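Local coordinates for prenyltransference for protein (Lavandula lanata, PDB 5HC8) that makes lavandulyl diphosphate by head-to-middle prenyl transfer, probably joining two dimethylallyl diphosphate molecules, with a fold of the cis-prenyltransferase (undecaprenyl diphosphate synthase) family, at residues A[11-16]-A[230-235]; A[45-50]-A[223-228]; A[186-191]-A[209-214]; A[193-198]-A[217-222]. All coordinates share one frame; numbering follows the deposited sequence.

Interaction 1: residues A[11-16]-A[230-235]; sequences VTPNHV and DALASY
P13 fits its ring between two side chains of the helix, L232 and Y235. Its CB lies 4.1 Å from Y235 CE2. Its CG meets L232 CD1 at 3.7 Å while staying over the Y235 ring. Its CD closes on Y235 CE2 at 3.7 Å. P13 therefore covers one face of the tyrosine, with CG 4.0 Å above the ring plane and offset toward the rim. The Y235 ring reaches this place because CG is anti to the backbone N (chi1 -177°). At the ring edge, in plane, sits V11 O, 3.8 Å from Y235 CD2. This carbonyl is buried by the contact and has no polar partner in the model. L232 CD1 also touches V16 CG2, more loosely at 4.3 Å. Both L232 and Y235 rest on L190 of the next strand too. The arrangement belongs to the alpha/beta fold of the cis-prenyltransferase family, a six-stranded parallel sheet flanked by helices: helix 225-237 covers one face of the sheet and reaches the lead-in to strand 15-19.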
loop_
_atom_site.group_PDB
_atom_site.type_symbol
_atom_site.label_atom_id
_atom_site.label_comp_id
_atom_site.label_asym_id
_atom_site.label_seq_id
_atom_site.Cartn_x
_atom_site.Cartn_y
_atom_site.Cartn_z
ATOM N N VAL A 11 -10.140 8.610 19.108
ATOM C CA VAL A 11 -9.452 7.324 18.962
ATOM C C VAL A 11 -10.344 6.234 18.332
ATOM O O VAL A 11 -10.073 5.050 18.469
ATOM C CB VAL A 11 -8.969 6.816 20.340
ATOM C CG1 VAL A 11 -7.968 7.792 20.966
ATOM C CG2 VAL A 11 -10.164 6.592 21.278
ATOM N N THR A 12 -11.425 6.637 17.693
ATOM C CA THR A 12 -12.275 5.718 16.943
ATOM C C THR A 12 -12.050 6.010 15.462
ATOM O O THR A 12 -12.283 7.119 15.029
ATOM C CB THR A 12 -13.753 5.972 17.221
ATOM O OG1 THR A 12 -14.053 5.625 18.562
ATOM C CG2 THR A 12 -14.616 5.116 16.318
ATOM N N PRO A 13 -11.620 5.012 14.683
ATOM C CA PRO A 13 -11.363 5.249 13.252
ATOM C C PRO A 13 -12.640 5.700 12.501
ATOM O O PRO A 13 -13.706 5.128 12.683
ATOM C CB PRO A 13 -10.884 3.878 12.746
ATOM C CG PRO A 13 -11.161 2.896 13.833
ATOM C CD PRO A 13 -11.313 3.651 15.120
ATOM N N ASN A 14 -12.518 6.625 11.579
ATOM C CA ASN A 14 -13.617 6.929 10.712
ATOM C C ASN A 14 -13.891 5.759 9.737
ATOM O O ASN A 14 -15.056 5.371 9.522
ATOM C CB ASN A 14 -13.359 8.193 9.891
ATOM C CG ASN A 14 -13.361 9.437 10.743
ATOM O OD1 ASN A 14 -14.103 9.527 11.703
ATOM N ND2 ASN A 14 -12.485 10.346 10.446
ATOM N N HIS A 15 -12.832 5.281 9.101
ATOM C CA HIS A 15 -12.979 4.239 8.050
ATOM C C HIS A 15 -12.175 3.035 8.465
ATOM O O HIS A 15 -10.945 3.149 8.697
ATOM C CB HIS A 15 -12.481 4.815 6.715
ATOM C CG HIS A 15 -12.532 3.895 5.545
ATOM N ND1 HIS A 15 -12.066 4.285 4.288
ATOM C CD2 HIS A 15 -12.945 2.616 5.413
ATOM C CE1 HIS A 15 -12.210 3.275 3.440
ATOM N NE2 HIS A 15 -12.772 2.270 4.092
ATOM N N VAL A 16 -12.863 1.885 8.567
ATOM C CA VAL A 16 -12.185 0.582 8.791
ATOM C C VAL A 16 -12.395 -0.295 7.565
ATOM O O VAL A 16 -13.563 -0.397 7.094
ATOM C CB VAL A 16 -12.709 -0.142 10.088
ATOM C CG1 VAL A 16 -12.046 -1.535 10.272
ATOM C CG2 VAL A 16 -12.424 0.735 11.302
ATOM N N ASP A 230 -10.438 -6.434 18.892
ATOM C CA ASP A 230 -9.028 -6.584 19.097
ATOM C C ASP A 230 -8.237 -5.622 18.164
ATOM O O ASP A 230 -7.233 -4.980 18.602
ATOM C CB ASP A 230 -8.617 -8.005 18.848
ATOM C CG ASP A 230 -8.965 -8.919 19.987
ATOM O OD1 ASP A 230 -9.273 -8.439 21.086
ATOM O OD2 ASP A 230 -8.903 -10.131 19.781
ATOM N N ALA A 231 -8.685 -5.532 16.904
ATOM C CA ALA A 231 -8.041 -4.631 15.912
ATOM C C ALA A 231 -8.221 -3.206 16.341
ATOM O O ALA A 231 -7.248 -2.425 16.279
ATOM C CB ALA A 231 -8.627 -4.889 14.532
ATOM N N LEU A 232 -9.422 -2.863 16.853
ATOM C CA LEU A 232 -9.640 -1.507 17.340
ATOM C C LEU A 232 -8.756 -1.120 18.562
ATOM O O LEU A 232 -8.315 0.015 18.662
ATOM C CB LEU A 232 -11.076 -1.250 17.683
ATOM C CG LEU A 232 -12.045 -0.722 16.644
ATOM C CD1 LEU A 232 -11.511 -0.536 15.263
ATOM C CD2 LEU A 232 -13.260 -1.629 16.574
ATOM N N ALA A 233 -8.556 -2.049 19.470
ATOM C CA ALA A 233 -7.704 -1.865 20.633
ATOM C C ALA A 233 -6.260 -1.692 20.187
ATOM O O ALA A 233 -5.533 -0.918 20.786
ATOM C CB ALA A 233 -7.824 -3.057 21.552
ATOM N N SER A 234 -5.789 -2.491 19.214
ATOM C CA SER A 234 -4.449 -2.274 18.678
ATOM C C SER A 234 -4.351 -0.860 18.104
ATOM O O SER A 234 -3.333 -0.140 18.357
ATOM C CB SER A 234 -4.087 -3.397 17.671
ATOM O OG SER A 234 -2.862 -3.207 16.973
ATOM N N TYR A 235 -5.386 -0.469 17.322
ATOM C CA TYR A 235 -5.491 0.855 16.758
ATOM C C TYR A 235 -5.323 1.951 17.805
ATOM O O TYR A 235 -4.537 2.858 17.621
ATOM C CB TYR A 235 -6.803 1.067 16.033
ATOM C CG TYR A 235 -6.922 2.402 15.372
ATOM C CD1 TYR A 235 -6.239 2.666 14.159
ATOM C CD2 TYR A 235 -7.661 3.436 15.948
ATOM C CE1 TYR A 235 -6.319 3.866 13.575
ATOM C CE2 TYR A 235 -7.749 4.658 15.324
ATOM C CZ TYR A 235 -7.071 4.855 14.159
ATOM O OH TYR A 235 -7.151 6.058 13.551
#

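Interaction 2: residues A[45-50]-A[223-228]; sequences WKHIIS and FGEADL
I48 has the most surface buried here, and it pushes its end toward the start of the other helix. Its CD1 comes to the edge of the F223 ring, 3.7 Å from F223 CD1, and the two side chains cross at about a right angle. The CG2 branch, anti to the backbone N, lies 4.4 Å from L228 CD2. The E225 side chain crosses H47 at a slant. Its OE1 is 3.5 Å from H47 CB, and its carboxylate is almost parallel to the imidazole, with planes 4° apart. A water in the imidazole plane joins the two: it is 3.2 Å from H47 ND1 and donates to E225 OE1 at 3.1 Å. The other carboxylate oxygen, OE2, makes a salt bridge to R51. With an alanine here, R51 would probably lose its charged mate and the water its acceptor. G224 is at the N-cap position, and its N donates a nearly straight 2.8 Å bond to D227 OD2 in the first turn. The contact sets the start of helix 225-237 beside helix 34-54. I48 also rests on L60 of strand 59-65, while F223 and L228 rest on I192 of strand 190-193.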
loop_
_atom_site.group_PDB
_atom_site.type_symbol
_atom_site.label_atom_id
_atom_site.label_comp_id
_atom_site.label_asym_id
_atom_site.label_seq_id
_atom_site.Cartn_x
_atom_site.Cartn_y
_atom_site.Cartn_z
ATOM N N TRP A 45 -20.333 -11.508 8.305
ATOM C CA TRP A 45 -20.342 -10.083 7.933
ATOM C C TRP A 45 -21.367 -9.250 8.687
ATOM O O TRP A 45 -21.074 -8.159 9.152
ATOM C CB TRP A 45 -20.509 -9.905 6.465
ATOM C CG TRP A 45 -19.453 -10.437 5.570
ATOM C CD1 TRP A 45 -18.352 -11.165 5.905
ATOM C CD2 TRP A 45 -19.439 -10.337 4.172
ATOM N NE1 TRP A 45 -17.649 -11.458 4.813
ATOM C CE2 TRP A 45 -18.299 -10.997 3.720
ATOM C CE3 TRP A 45 -20.318 -9.787 3.235
ATOM C CZ2 TRP A 45 -17.999 -11.138 2.382
ATOM C CZ3 TRP A 45 -20.005 -9.909 1.906
ATOM C CH2 TRP A 45 -18.870 -10.577 1.498
ATOM N N LYS A 46 -22.585 -9.786 8.875
ATOM C CA LYS A 46 -23.632 -8.965 9.449
ATOM C C LYS A 46 -23.281 -8.547 10.881
ATOM O O LYS A 46 -23.549 -7.441 11.282
ATOM C CB LYS A 46 -25.030 -9.652 9.330
ATOM C CG LYS A 46 -25.135 -10.956 10.073
ATOM C CD LYS A 46 -26.523 -11.606 9.994
ATOM C CE LYS A 46 -26.446 -13.033 10.574
ATOM N NZ LYS A 46 -25.528 -13.964 9.812
ATOM N N HIS A 47 -22.668 -9.439 11.641
ATOM C CA HIS A 47 -22.360 -9.124 13.059
ATOM C C HIS A 47 -21.189 -8.143 13.124
ATOM O O HIS A 47 -21.133 -7.275 13.987
ATOM C CB HIS A 47 -21.964 -10.371 13.780
ATOM C CG HIS A 47 -22.998 -11.432 13.719
ATOM N ND1 HIS A 47 -24.248 -11.270 14.278
ATOM C CD2 HIS A 47 -23.000 -12.649 13.119
ATOM C CE1 HIS A 47 -24.969 -12.353 14.052
ATOM N NE2 HIS A 47 -24.235 -13.202 13.348
ATOM N N ILE A 48 -20.286 -8.249 12.146
ATOM C CA ILE A 48 -19.177 -7.295 12.070
ATOM C C ILE A 48 -19.679 -5.912 11.721
ATOM O O ILE A 48 -19.216 -4.926 12.283
ATOM C CB ILE A 48 -18.138 -7.803 11.060
ATOM C CG1 ILE A 48 -17.455 -9.028 11.670
ATOM C CG2 ILE A 48 -17.085 -6.738 10.819
ATOM C CD1 ILE A 48 -16.830 -9.920 10.660
ATOM N N ILE A 49 -20.605 -5.819 10.758
ATOM C CA ILE A 49 -21.110 -4.521 10.334
ATOM C C ILE A 49 -21.926 -3.892 11.498
ATOM O O ILE A 49 -21.784 -2.728 11.824
ATOM C CB ILE A 49 -21.998 -4.677 9.099
ATOM C CG1 ILE A 49 -21.158 -5.097 7.899
ATOM C CG2 ILE A 49 -22.769 -3.408 8.836
ATOM C CD1 ILE A 49 -21.997 -5.711 6.750
ATOM N N SER A 50 -22.761 -4.708 12.136
ATOM C CA SER A 50 -23.482 -4.255 13.365
ATOM C C SER A 50 -22.569 -3.714 14.390
ATOM O O SER A 50 -22.842 -2.649 14.932
ATOM C CB SER A 50 -24.165 -5.388 14.083
ATOM O OG SER A 50 -25.288 -5.714 13.404
ATOM N N PHE A 223 -13.591 -15.357 12.342
ATOM C CA PHE A 223 -13.417 -13.960 12.669
ATOM C C PHE A 223 -14.753 -13.381 13.061
ATOM O O PHE A 223 -15.684 -13.401 12.295
ATOM C CB PHE A 223 -12.913 -13.201 11.430
ATOM C CG PHE A 223 -12.493 -11.804 11.701
ATOM C CD1 PHE A 223 -13.437 -10.788 11.748
ATOM C CD2 PHE A 223 -11.158 -11.473 11.895
ATOM C CE1 PHE A 223 -13.081 -9.454 11.970
ATOM C CE2 PHE A 223 -10.809 -10.142 12.132
ATOM C CZ PHE A 223 -11.771 -9.143 12.175
ATOM N N GLY A 224 -14.841 -12.859 14.262
ATOM C CA GLY A 224 -16.091 -12.288 14.728
ATOM C C GLY A 224 -15.965 -10.932 15.312
ATOM O O GLY A 224 -14.947 -10.214 15.118
ATOM N N GLU A 225 -16.978 -10.582 16.086
ATOM C CA GLU A 225 -17.013 -9.272 16.703
ATOM C C GLU A 225 -15.800 -9.015 17.626
ATOM O O GLU A 225 -15.303 -7.869 17.687
ATOM C CB GLU A 225 -18.290 -9.032 17.444
ATOM C CG GLU A 225 -19.513 -9.133 16.567
ATOM C CD GLU A 225 -20.795 -8.825 17.342
ATOM O OE1 GLU A 225 -21.693 -9.658 17.244
ATOM O OE2 GLU A 225 -20.903 -7.758 17.990
ATOM N N ALA A 226 -15.373 -10.024 18.393
ATOM C CA ALA A 226 -14.220 -9.826 19.317
ATOM C C ALA A 226 -12.925 -9.476 18.503
ATOM O O ALA A 226 -12.070 -8.759 18.991
ATOM C CB ALA A 226 -13.960 -11.044 20.207
ATOM N N ASP A 227 -12.797 -10.018 17.292
ATOM C CA ASP A 227 -11.601 -9.783 16.452
ATOM C C ASP A 227 -11.566 -8.376 15.898
ATOM O O ASP A 227 -10.481 -7.805 15.784
ATOM C CB ASP A 227 -11.496 -10.882 15.365
ATOM C CG ASP A 227 -11.559 -12.280 15.980
ATOM O OD1 ASP A 227 -10.602 -12.604 16.670
ATOM O OD2 ASP A 227 -12.563 -13.022 15.866
ATOM N N LEU A 228 -12.722 -7.806 15.630
ATOM C CA LEU A 228 -12.866 -6.377 15.333
ATOM C C LEU A 228 -12.441 -5.537 16.522
ATOM O O LEU A 228 -11.699 -4.574 16.393
ATOM C CB LEU A 228 -14.266 -6.033 14.840
ATOM C CG LEU A 228 -14.460 -4.552 14.548
ATOM C CD1 LEU A 228 -13.459 -4.072 13.476
ATOM C CD2 LEU A 228 -15.885 -4.154 14.150
HETATM O O HOH W 1 -24.328 -8.638 16.086
#

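Interaction 3: residues A[186-191]-A[209-214]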
loop_
_atom_site.group_PDB
_atom_site.type_symbol
_atom_site.label_atom_id
_atom_site.label_comp_id
_atom_site.label_asym_id
_atom_site.label_seq_id
_atom_site.Cartn_x
_atom_site.Cartn_y
_atom_site.Cartn_z
ATOM N N PRO A 186 -12.193 8.347 2.175
ATOM C CA PRO A 186 -11.714 7.278 1.238
ATOM C C PRO A 186 -10.533 6.480 1.775
ATOM O O PRO A 186 -10.402 5.285 1.493
ATOM C CB PRO A 186 -11.305 8.052 -0.020
ATOM C CG PRO A 186 -10.910 9.415 0.471
ATOM C CD PRO A 186 -11.910 9.677 1.642
ATOM N N SER A 187 -9.734 7.125 2.584
ATOM C CA SER A 187 -8.566 6.473 3.133
ATOM C C SER A 187 -8.896 5.761 4.459
ATOM O O SER A 187 -9.213 6.416 5.463
ATOM C CB SER A 187 -7.506 7.557 3.267
ATOM O OG SER A 187 -6.517 7.009 4.125
ATOM N N PRO A 188 -8.757 4.433 4.514
ATOM C CA PRO A 188 -8.959 3.794 5.809
ATOM C C PRO A 188 -7.999 4.298 6.837
ATOM O O PRO A 188 -6.843 4.547 6.533
ATOM C CB PRO A 188 -8.754 2.286 5.546
ATOM C CG PRO A 188 -8.485 2.157 4.112
ATOM C CD PRO A 188 -8.366 3.480 3.458
ATOM N N ASP A 189 -8.501 4.426 8.078
ATOM C CA ASP A 189 -7.659 4.650 9.230
ATOM C C ASP A 189 -7.000 3.338 9.667
ATOM O O ASP A 189 -5.865 3.324 10.204
ATOM C CB ASP A 189 -8.539 5.219 10.353
ATOM C CG ASP A 189 -9.106 6.557 9.969
ATOM O OD1 ASP A 189 -8.294 7.484 9.830
ATOM O OD2 ASP A 189 -10.297 6.623 9.677
ATOM N N LEU A 190 -7.726 2.249 9.471
ATOM C CA LEU A 190 -7.314 0.936 9.966
ATOM C C LEU A 190 -7.664 -0.113 8.890
ATOM O O LEU A 190 -8.776 -0.107 8.405
ATOM C CB LEU A 190 -8.058 0.580 11.254
ATOM C CG LEU A 190 -7.894 -0.809 11.824
ATOM C CD1 LEU A 190 -6.472 -1.054 12.214
ATOM C CD2 LEU A 190 -8.861 -1.131 13.026
ATOM N N LEU A 191 -6.717 -0.977 8.555
ATOM C CA LEU A 191 -6.913 -2.014 7.556
ATOM C C LEU A 191 -6.637 -3.287 8.316
ATOM O O LEU A 191 -5.561 -3.458 8.875
ATOM C CB LEU A 191 -5.926 -1.891 6.409
ATOM C CG LEU A 191 -5.943 -3.071 5.417
ATOM C CD1 LEU A 191 -7.225 -3.055 4.649
ATOM C CD2 LEU A 191 -4.801 -2.837 4.422
ATOM N N PRO A 209 -1.726 5.555 2.305
ATOM C CA PRO A 209 -0.413 6.109 2.669
ATOM C C PRO A 209 -0.195 6.150 4.185
ATOM O O PRO A 209 0.920 5.913 4.607
ATOM C CB PRO A 209 -0.411 7.545 2.060
ATOM C CG PRO A 209 -1.854 7.874 1.818
ATOM C CD PRO A 209 -2.565 6.556 1.620
ATOM N N PHE A 210 -1.260 6.313 4.965
ATOM C CA PHE A 210 -1.112 6.427 6.457
ATOM C C PHE A 210 -1.958 5.497 7.239
ATOM O O PHE A 210 -1.963 5.554 8.455
ATOM C CB PHE A 210 -1.252 7.903 6.920
ATOM C CG PHE A 210 -0.135 8.809 6.339
ATOM C CD1 PHE A 210 1.143 8.755 6.855
ATOM C CD2 PHE A 210 -0.405 9.620 5.272
ATOM C CE1 PHE A 210 2.156 9.542 6.330
ATOM C CE2 PHE A 210 0.607 10.408 4.717
ATOM C CZ PHE A 210 1.857 10.361 5.249
ATOM N N THR A 211 -2.733 4.646 6.561
ATOM C CA THR A 211 -3.462 3.596 7.206
ATOM C C THR A 211 -2.616 2.679 8.141
ATOM O O THR A 211 -1.500 2.258 7.834
ATOM C CB THR A 211 -4.042 2.715 6.107
ATOM O OG1 THR A 211 -4.754 3.551 5.171
ATOM C CG2 THR A 211 -4.934 1.627 6.666
ATOM N N GLU A 212 -3.143 2.444 9.335
ATOM C CA GLU A 212 -2.575 1.454 10.267
ATOM C C GLU A 212 -2.975 0.089 9.794
ATOM O O GLU A 212 -4.164 -0.161 9.530
ATOM C CB GLU A 212 -3.116 1.744 11.680
ATOM C CG GLU A 212 -2.584 3.050 12.240
ATOM C CD GLU A 212 -1.081 3.030 12.488
ATOM O OE1 GLU A 212 -0.536 1.960 12.726
ATOM O OE2 GLU A 212 -0.445 4.075 12.403
ATOM N N PHE A 213 -2.007 -0.813 9.684
ATOM C CA PHE A 213 -2.272 -2.194 9.328
ATOM C C PHE A 213 -2.322 -3.093 10.575
ATOM O O PHE A 213 -1.498 -2.967 11.494
ATOM C CB PHE A 213 -1.165 -2.723 8.429
ATOM C CG PHE A 213 -0.984 -1.979 7.126
ATOM C CD1 PHE A 213 -1.989 -1.253 6.550
ATOM C CD2 PHE A 213 0.202 -2.017 6.503
ATOM C CE1 PHE A 213 -1.804 -0.634 5.310
ATOM C CE2 PHE A 213 0.414 -1.399 5.280
ATOM C CZ PHE A 213 -0.595 -0.732 4.658
ATOM N N TYR A 214 -3.311 -3.969 10.600
ATOM C CA TYR A 214 -3.457 -4.977 11.588
ATOM C C TYR A 214 -3.645 -6.341 10.949
ATOM O O TYR A 214 -4.568 -6.567 10.183
ATOM C CB TYR A 214 -4.652 -4.626 12.428
ATOM C CG TYR A 214 -4.997 -5.635 13.529
ATOM C CD1 TYR A 214 -4.368 -5.605 14.755
ATOM C CD2 TYR A 214 -5.949 -6.642 13.307
ATOM C CE1 TYR A 214 -4.687 -6.516 15.749
ATOM C CE2 TYR A 214 -6.261 -7.563 14.266
ATOM C CZ TYR A 214 -5.673 -7.486 15.486
ATOM O OH TYR A 214 -6.067 -8.379 16.434
HETATM O O HOH W 2 -3.991 6.834 4.412
#
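T211 lays its CG2 methyl against L191 CB at 3.7 Å and also meets P188 CB. Its hydroxyl serves the backbone: OG1 donates to P188 O at 2.7 Å, tilted 26° from the carbonyl plane. The torsion explains this split. With chi1 at -52°, OG1 is anti to the carbonyl carbon and CG2 is anti to the backbone N. A water accepts from F210 N. Beyond T211 the backbones run parallel. E212 N bonds to D189 O at 3.0 Å. L191 bonds to the residues on either side of F213: its N donates to E212 O, and its O accepts from Y214 N at 2.9 Å. Side chains alternate across the sheet. On one face L190 CD1 lies 4.0 Å from Y214 CB, the two side chains pointing the same way. On the other, L191 CD2 lies 3.8 Å from F213 CE1. The acidic ends turn to partners beyond the pair. D189 binds H15 N and R240. E212 has salt bridges to R238 and to R199 of the second subunit, so two arginines share its buried carboxylate. This is a parallel strand pair at the edge of the sheet of the cis-prenyltransferase fold, with strand 212-215 outermost in the chain and facing the dimer partner.

Interaction 4: residues A[193-198]-A[217-222]. With ISY (3-methylbut-3-enylsulfanyl(phosphonooxy)phosphinic acid), chain F.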
loop_
_atom_site.group_PDB
_atom_site.type_symbol
_atom_site.label_atom_id
_atom_site.label_comp_id
_atom_site.label_asym_id
_atom_site.label_seq_id
_atom_site.Cartn_x
_atom_site.Cartn_y
_atom_site.Cartn_z
ATOM N N ARG A 193 -6.425 -7.448 8.040
ATOM C CA ARG A 193 -6.354 -8.621 7.195
ATOM C C ARG A 193 -6.262 -9.884 7.997
ATOM O O ARG A 193 -5.368 -10.050 8.785
ATOM C CB ARG A 193 -5.196 -8.551 6.191
ATOM C CG ARG A 193 -5.090 -9.797 5.303
ATOM C CD ARG A 193 -4.106 -9.641 4.150
ATOM N NE ARG A 193 -4.101 -10.902 3.441
ATOM C CZ ARG A 193 -3.948 -11.045 2.129
ATOM N NH1 ARG A 193 -3.673 -10.023 1.327
ATOM N NH2 ARG A 193 -4.032 -12.245 1.608
ATOM N N ALA A 194 -7.240 -10.755 7.745
ATOM C CA ALA A 194 -7.367 -12.031 8.377
ATOM C C ALA A 194 -6.487 -13.041 7.684
ATOM O O ALA A 194 -6.080 -12.851 6.538
ATOM C CB ALA A 194 -8.790 -12.497 8.295
ATOM N N ALA A 195 -6.155 -14.098 8.433
ATOM C CA ALA A 195 -5.506 -15.313 7.912
ATOM C C ALA A 195 -3.948 -15.272 7.803
ATOM O O ALA A 195 -3.345 -16.153 7.216
ATOM C CB ALA A 195 -6.154 -15.768 6.571
ATOM N N GLY A 196 -3.319 -14.239 8.278
ATOM C CA GLY A 196 -1.910 -14.330 8.613
ATOM C C GLY A 196 -0.983 -13.765 7.517
ATOM O O GLY A 196 0.189 -13.573 7.798
ATOM N N GLU A 197 -1.468 -13.576 6.276
ATOM C CA GLU A 197 -0.613 -13.056 5.189
ATOM C C GLU A 197 -0.440 -11.564 5.405
ATOM O O GLU A 197 -1.405 -10.857 5.830
ATOM C CB GLU A 197 -1.141 -13.337 3.785
ATOM C CG GLU A 197 -1.537 -14.803 3.548
ATOM C CD GLU A 197 -0.363 -15.780 3.533
ATOM O OE1 GLU A 197 -0.656 -16.991 3.640
ATOM O OE2 GLU A 197 0.823 -15.403 3.441
ATOM N N GLN A 198 0.746 -11.067 5.049
ATOM C CA GLN A 198 1.089 -9.671 5.232
ATOM C C GLN A 198 1.388 -9.042 3.853
ATOM O O GLN A 198 2.533 -8.980 3.422
ATOM C CB GLN A 198 2.286 -9.575 6.179
ATOM C CG GLN A 198 1.949 -10.023 7.590
ATOM C CD GLN A 198 3.236 -10.191 8.405
ATOM O OE1 GLN A 198 3.950 -11.238 8.338
ATOM N NE2 GLN A 198 3.596 -9.188 9.042
ATOM N N PRO A 217 -3.586 -13.799 12.566
ATOM C CA PRO A 217 -3.598 -15.189 12.020
ATOM C C PRO A 217 -4.966 -15.857 11.941
ATOM O O PRO A 217 -5.108 -16.823 11.211
ATOM C CB PRO A 217 -2.642 -15.941 12.932
ATOM C CG PRO A 217 -2.823 -15.241 14.226
ATOM C CD PRO A 217 -2.847 -13.753 13.837
ATOM N N LYS A 218 -6.006 -15.286 12.553
ATOM C CA LYS A 218 -7.333 -15.868 12.504
ATOM C C LYS A 218 -7.874 -16.009 11.117
ATOM O O LYS A 218 -7.861 -15.071 10.384
ATOM C CB LYS A 218 -8.352 -15.044 13.299
ATOM C CG LYS A 218 -8.304 -15.306 14.775
ATOM C CD LYS A 218 -9.663 -15.794 15.265
ATOM C CE LYS A 218 -9.589 -16.020 16.741
ATOM N NZ LYS A 218 -10.895 -15.609 17.316
ATOM N N LEU A 219 -8.399 -17.190 10.794
ATOM C CA LEU A 219 -8.947 -17.466 9.488
ATOM C C LEU A 219 -10.341 -16.840 9.435
ATOM O O LEU A 219 -11.089 -16.830 10.426
ATOM C CB LEU A 219 -8.978 -18.990 9.219
ATOM C CG LEU A 219 -7.652 -19.758 9.333
ATOM C CD1 LEU A 219 -7.944 -21.215 8.998
ATOM C CD2 LEU A 219 -6.544 -19.170 8.453
ATOM N N PHE A 220 -10.695 -16.236 8.318
ATOM C CA PHE A 220 -11.852 -15.367 8.387
ATOM C C PHE A 220 -13.165 -16.089 8.832
ATOM O O PHE A 220 -14.023 -15.447 9.447
ATOM C CB PHE A 220 -12.150 -14.634 7.135
ATOM C CG PHE A 220 -13.159 -13.512 7.359
ATOM C CD1 PHE A 220 -12.763 -12.333 7.960
ATOM C CD2 PHE A 220 -14.472 -13.659 7.012
ATOM C CE1 PHE A 220 -13.668 -11.338 8.232
ATOM C CE2 PHE A 220 -15.369 -12.641 7.235
ATOM C CZ PHE A 220 -14.964 -11.484 7.848
ATOM N N PRO A 221 -13.363 -17.375 8.465
ATOM C CA PRO A 221 -14.576 -17.984 9.021
ATOM C C PRO A 221 -14.643 -17.974 10.570
ATOM O O PRO A 221 -15.745 -18.092 11.130
ATOM C CB PRO A 221 -14.517 -19.412 8.478
ATOM C CG PRO A 221 -13.877 -19.271 7.179
ATOM C CD PRO A 221 -12.742 -18.249 7.476
ATOM N N ASP A 222 -13.495 -17.874 11.241
ATOM C CA ASP A 222 -13.432 -17.770 12.726
ATOM C C ASP A 222 -13.488 -16.328 13.250
ATOM O O ASP A 222 -13.484 -16.109 14.461
ATOM C CB ASP A 222 -12.161 -18.463 13.262
ATOM C CG ASP A 222 -12.175 -19.959 13.050
ATOM O OD1 ASP A 222 -13.285 -20.538 13.106
ATOM O OD2 ASP A 222 -11.092 -20.529 12.758
HETATM P P1 ISY F . -3.562 -13.687 -2.212
HETATM O O2 ISY F . -5.093 -13.240 -2.662
HETATM P P3 ISY F . -6.472 -13.646 -2.014
HETATM O O4 ISY F . -3.502 -14.064 -0.679
HETATM O O5 ISY F . -2.479 -12.633 -2.578
HETATM O O6 ISY F . -3.282 -14.934 -3.039
HETATM O O7 ISY F . -6.427 -15.039 -1.497
HETATM O O8 ISY F . -7.635 -13.276 -3.046
HETATM S S9 ISY F . -6.612 -12.417 -0.273
HETATM C C10 ISY F . -7.232 -10.913 -0.988
HETATM C C11 ISY F . -8.638 -10.885 -0.446
HETATM C C12 ISY F . -9.821 -10.606 -1.330
HETATM C C13 ISY F . -11.150 -10.577 -0.729
HETATM C C14 ISY F . -9.694 -10.559 -2.807
#
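R193 is stretched out from CG to NE, with CG anti to the backbone N (chi1 179°), and this carries its guanidinium to the diphosphate end of ISY. NH2 donates to ISY O4, an oxygen of the outer phosphoryl group, at 3.0 Å and 135°. The oxygen sits at the guanidinium edge, in plane. The same NH2 is 3.2 Å from ISY S9 and forms a salt bridge to D21. NH1 is held by S201 OG and R199 O, which should limit the turning of the group. A leucine in place of R193 would probably leave ISY O4 without this donor and D21 without its charged mate. Both segments lie in the connections that follow neighbouring parallel strands, 190-193 and 212-215, at their C-terminal ends, the usual place for the active site of such an alpha/beta sheet. The second ends in a 3-10 turn at 220-222. Here the connections meet through small groups. A194 CB lies 4.0 Å from F220 CD1, at the edge of that ring and in its plane. It also approaches K218 O at 3.4 Å. A195 N makes a weak, bent bond (126°) to the same oxygen. A195 CB meets L219 CD2 at 3.9 Å. G196 passes close to P217, its N 3.9 Å from P217 CA. With a positive phi, a side chain at G196 would be jammed against the preceding carbonyl. F220 also meets the F223 ring and rests on I48.

From the N terminus, segment 11-16 opens the widest loop, which interaction 1 closes near the C terminus at 230-235. Interaction 2 closes a smaller loop within it, from helix 34-54 to the start of helix 225-237. Interactions 3 and 4 lie within that one. Their segments alternate along the chain, so they cross: strand 190-193 pairs with 212-215, and the loops after the two strands meet in turn. Y214 O and R193 N join these two contacts directly. D189 links interaction 3 to H15 of interaction 1. The K218-D227 salt bridge links interactions 4 and 2. Together they tie the last helix, the sheet edge and the ISY pocket.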